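Local coordinates for protein ornithine decarboxylase (Entamoeba histolytica, PDB 4AIB) that probably catalyses, as a pyridoxal phosphate-dependent homodimer, the decarboxylation of L-ornithine to putrescine, the first step of putrescine synthesis from ornithine, at residues K136-M144 / F158-L169. Residues are numbered along the deposited sequence; the frame is centred on the assembly and turned at random.
Sequences KMGIMIRIM and FGLHDDEVEIVL
Ile141 pushes its CD1 into an apolar hollow walled by Leu160, Val165, Val168 and Leu169. With CG1 anti to the backbone N (chi1 -169°), the branch reaches out from strand 138-143 to the underside of helix 164-174: CD1 lies 3.8 Å from Leu160 CD2, with Val168 CG1 and Leu169 CG as further walls. Leu160 meets Ile141 at about a right angle, closing the hollow at the end where the loop leads into the helix. Strand and helix segments run nearly antiparallel, 166° between their directions, as in the beta-alpha unit of a TIM barrel, here the pyridoxal-binding domain. At the C-terminal end of the strand, Arg142 extends alongside the loop. Its CG packs 3.8 Å from Gly159 CA, and its guanidinium crosses the Phe158 side chain at a slant, the two planes 38° apart. Phe158 CB covers one face of the guanidinium, while NH1 comes 3.4 Å from Phe158 CD1. Met144 runs its CG and SD past Gly159 CA, SD lying 3.8 Å from Phe158 O. Asp122 accepts a hydrogen bond from Gly159 N, and Phe158 also touches Ser333 of the second subunit. The side chain of Phe158 lies about 8 Å from that of Lys57, the predicted cofactor lysine. Chemically, the join is apolar under the helix and mixed at the strand's end, where a buried arginine lies against a phenylalanine side chain, so fit of shape rather than paired polar groups holds these two segments together.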
loop_
_atom_site.group_PDB
_atom_site.type_symbol
_atom_site.label_atom_id
_atom_site.label_comp_id
_atom_site.label_asym_id
_atom_site.label_seq_id
_atom_site.Cartn_x
_atom_site.Cartn_y
_atom_site.Cartn_z
ATOM N N LYS A 136 -9.946 27.989 -18.806
ATOM C CA LYS A 136 -10.524 28.930 -17.846
ATOM C C LYS A 136 -10.108 28.638 -16.402
ATOM O O LYS A 136 -10.378 29.437 -15.501
ATOM C CB LYS A 136 -12.051 28.961 -17.971
ATOM C CG LYS A 136 -12.555 29.788 -19.142
ATOM C CD LYS A 136 -14.057 30.002 -19.064
ATOM C CE LYS A 136 -14.540 30.916 -20.178
ATOM N NZ LYS A 136 -16.012 31.136 -20.119
ATOM N N MET A 137 -9.446 27.502 -16.193
ATOM C CA MET A 137 -8.993 27.095 -14.865
ATOM C C MET A 137 -7.786 27.919 -14.416
ATOM O O MET A 137 -6.823 28.089 -15.168
ATOM C CB MET A 137 -8.662 25.600 -14.849
ATOM C CG MET A 137 -8.745 24.952 -13.473
ATOM S SD MET A 137 -8.635 23.150 -13.513
ATOM C CE MET A 137 -10.203 22.708 -14.260
ATOM N N GLY A 138 -7.858 28.437 -13.193
ATOM C CA GLY A 138 -6.763 29.207 -12.605
ATOM C C GLY A 138 -5.567 28.328 -12.292
ATOM O O GLY A 138 -5.723 27.199 -11.823
ATOM N N ILE A 139 -4.373 28.853 -12.551
ATOM C CA ILE A 139 -3.140 28.078 -12.439
ATOM C C ILE A 139 -2.239 28.595 -11.320
ATOM O O ILE A 139 -2.013 29.800 -11.194
ATOM C CB ILE A 139 -2.369 28.059 -13.780
ATOM C CG1 ILE A 139 -3.183 27.325 -14.849
ATOM C CG2 ILE A 139 -0.996 27.412 -13.620
ATOM C CD1 ILE A 139 -2.761 27.632 -16.270
ATOM N N MET A 140 -1.734 27.669 -10.510
ATOM C CA MET A 140 -0.774 27.996 -9.467
ATOM C C MET A 140 0.580 27.391 -9.822
ATOM O O MET A 140 0.664 26.227 -10.222
ATOM C CB MET A 140 -1.259 27.473 -8.115
ATOM C CG MET A 140 -1.260 28.523 -7.016
ATOM S SD MET A 140 -1.647 27.893 -5.371
ATOM C CE MET A 140 -3.208 27.054 -5.639
ATOM N N ILE A 141 1.637 28.186 -9.686
ATOM C CA ILE A 141 2.984 27.730 -10.030
ATOM C C ILE A 141 3.676 27.079 -8.827
ATOM O O ILE A 141 3.754 27.673 -7.750
ATOM C CB ILE A 141 3.831 28.866 -10.668
ATOM C CG1 ILE A 141 5.129 28.310 -11.267
ATOM C CG2 ILE A 141 4.088 30.001 -9.679
ATOM C CD1 ILE A 141 5.742 29.188 -12.339
ATOM N N ARG A 142 4.153 25.850 -9.011
ATOM C CA ARG A 142 4.816 25.119 -7.932
ATOM C C ARG A 142 6.321 25.384 -7.911
ATOM O O ARG A 142 7.018 25.119 -8.889
ATOM C CB ARG A 142 4.524 23.615 -8.012
ATOM C CG ARG A 142 5.104 22.810 -6.856
ATOM C CD ARG A 142 4.504 21.417 -6.770
ATOM N NE ARG A 142 5.095 20.638 -5.682
ATOM C CZ ARG A 142 4.640 19.461 -5.257
ATOM N NH1 ARG A 142 3.574 18.904 -5.816
ATOM N NH2 ARG A 142 5.256 18.839 -4.260
ATOM N N ILE A 143 6.804 25.912 -6.789
ATOM C CA ILE A 143 8.229 26.197 -6.600
ATOM C C ILE A 143 8.819 25.335 -5.477
ATOM O O ILE A 143 8.111 24.526 -4.871
ATOM C CB ILE A 143 8.495 27.707 -6.351
ATOM C CG1 ILE A 143 7.828 28.199 -5.060
ATOM C CG2 ILE A 143 8.042 28.543 -7.542
ATOM C CD1 ILE A 143 8.788 28.419 -3.908
ATOM N N MET A 144 10.112 25.511 -5.213
ATOM C CA MET A 144 10.800 24.787 -4.143
ATOM C C MET A 144 11.538 25.743 -3.211
ATOM O O MET A 144 11.760 25.438 -2.039
ATOM C CB MET A 144 11.775 23.763 -4.727
ATOM C CG MET A 144 11.105 22.557 -5.369
ATOM S SD MET A 144 12.248 21.522 -6.305
ATOM C CE MET A 144 13.193 20.752 -4.990
ATOM N N PHE A 158 9.222 16.678 -7.887
ATOM C CA PHE A 158 8.125 17.506 -7.360
ATOM C C PHE A 158 8.516 18.959 -7.090
ATOM O O PHE A 158 9.159 19.276 -6.085
ATOM C CB PHE A 158 7.447 16.861 -6.141
ATOM C CG PHE A 158 6.456 15.791 -6.500
ATOM C CD1 PHE A 158 5.165 16.127 -6.902
ATOM C CD2 PHE A 158 6.811 14.448 -6.447
ATOM C CE1 PHE A 158 4.248 15.143 -7.239
ATOM C CE2 PHE A 158 5.897 13.458 -6.783
ATOM C CZ PHE A 158 4.615 13.807 -7.181
ATOM N N GLY A 159 8.109 19.833 -8.006
ATOM C CA GLY A 159 8.435 21.251 -7.939
ATOM C C GLY A 159 9.001 21.759 -9.250
ATOM O O GLY A 159 8.984 21.054 -10.263
ATOM N N LEU A 160 9.505 22.988 -9.225
ATOM C CA LEU A 160 10.072 23.627 -10.406
ATOM C C LEU A 160 11.352 24.362 -10.020
ATOM O O LEU A 160 11.372 25.113 -9.041
ATOM C CB LEU A 160 9.052 24.594 -11.014
ATOM C CG LEU A 160 9.271 25.236 -12.384
ATOM C CD1 LEU A 160 9.073 24.230 -13.506
ATOM C CD2 LEU A 160 8.305 26.396 -12.547
ATOM N N HIS A 161 12.414 24.131 -10.789
ATOM C CA HIS A 161 13.723 24.722 -10.506
ATOM C C HIS A 161 13.771 26.200 -10.794
ATOM O O HIS A 161 13.002 26.706 -11.616
ATOM C CB HIS A 161 14.833 23.984 -11.255
ATOM C CG HIS A 161 15.048 22.560 -10.787
ATOM N ND1 HIS A 161 15.266 22.245 -9.495
ATOM C CD2 HIS A 161 15.090 21.361 -11.496
ATOM C CE1 HIS A 161 15.427 20.913 -9.380
ATOM N NE2 HIS A 161 15.319 20.373 -10.605
ATOM N N ASP A 162 14.687 26.890 -10.114
ATOM C CA ASP A 162 14.814 28.354 -10.152
ATOM C C ASP A 162 14.724 28.982 -11.546
ATOM O O ASP A 162 13.980 29.944 -11.748
ATOM C CB ASP A 162 16.122 28.786 -9.480
ATOM C CG ASP A 162 16.129 28.524 -7.986
ATOM O OD1 ASP A 162 15.402 29.227 -7.253
ATOM O OD2 ASP A 162 16.875 27.625 -7.543
ATOM N N ASP A 163 15.487 28.437 -12.490
ATOM C CA ASP A 163 15.566 28.968 -13.853
ATOM C C ASP A 163 14.331 28.658 -14.701
ATOM O O ASP A 163 14.017 29.381 -15.652
ATOM C CB ASP A 163 16.834 28.458 -14.554
ATOM C CG ASP A 163 16.921 26.933 -14.599
ATOM O OD1 ASP A 163 16.262 26.253 -13.782
ATOM O OD2 ASP A 163 17.661 26.413 -15.461
ATOM N N GLU A 164 13.634 27.581 -14.351
ATOM C CA GLU A 164 12.465 27.134 -15.104
ATOM C C GLU A 164 11.223 27.984 -14.834
ATOM O O GLU A 164 10.288 27.987 -15.635
ATOM C CB GLU A 164 12.182 25.656 -14.822
ATOM C CG GLU A 164 13.208 24.702 -15.421
ATOM C CD GLU A 164 13.068 23.274 -14.924
ATOM O OE1 GLU A 164 11.968 22.887 -14.474
ATOM O OE2 GLU A 164 14.069 22.529 -14.987
ATOM N N VAL A 165 11.235 28.710 -13.715
ATOM C CA VAL A 165 10.113 29.557 -13.284
ATOM C C VAL A 165 9.725 30.604 -14.335
ATOM O O VAL A 165 8.538 30.844 -14.568
ATOM C CB VAL A 165 10.410 30.245 -11.927
ATOM C CG1 VAL A 165 9.219 31.071 -11.455
ATOM C CG2 VAL A 165 10.779 29.213 -10.870
ATOM N N GLU A 166 10.729 31.210 -14.965
ATOM C CA GLU A 166 10.510 32.214 -16.008
ATOM C C GLU A 166 9.967 31.610 -17.301
ATOM O O GLU A 166 9.117 32.212 -17.960
ATOM C CB GLU A 166 11.799 32.990 -16.293
ATOM C CG GLU A 166 12.071 34.125 -15.320
ATOM C CD GLU A 166 13.422 34.779 -15.547
ATOM O OE1 GLU A 166 14.456 34.108 -15.340
ATOM O OE2 GLU A 166 13.449 35.971 -15.922
ATOM N N ILE A 167 10.465 30.425 -17.656
ATOM C CA ILE A 167 10.033 29.711 -18.863
ATOM C C ILE A 167 8.555 29.315 -18.768
ATOM O O ILE A 167 7.814 29.406 -19.752
ATOM C CB ILE A 167 10.922 28.469 -19.145
ATOM C CG1 ILE A 167 12.393 28.873 -19.369
ATOM C CG2 ILE A 167 10.388 27.646 -20.315
ATOM C CD1 ILE A 167 12.657 29.751 -20.582
ATOM N N VAL A 168 8.137 28.890 -17.578
ATOM C CA VAL A 168 6.744 28.517 -17.328
ATOM C C VAL A 168 5.841 29.754 -17.314
ATOM O O VAL A 168 4.800 29.769 -17.975
ATOM C CB VAL A 168 6.596 27.686 -16.029
ATOM C CG1 VAL A 168 5.132 27.417 -15.712
ATOM C CG2 VAL A 168 7.348 26.370 -16.159
ATOM N N LEU A 169 6.254 30.792 -16.582
ATOM C CA LEU A 169 5.511 32.055 -16.524
ATOM C C LEU A 169 5.329 32.695 -17.900
ATOM O O LEU A 169 4.294 33.306 -18.170
ATOM C CB LEU A 169 6.179 33.050 -15.567
ATOM C CG LEU A 169 5.901 32.927 -14.066
ATOM C CD1 LEU A 169 6.826 33.851 -13.286
ATOM C CD2 LEU A 169 4.446 33.223 -13.729
#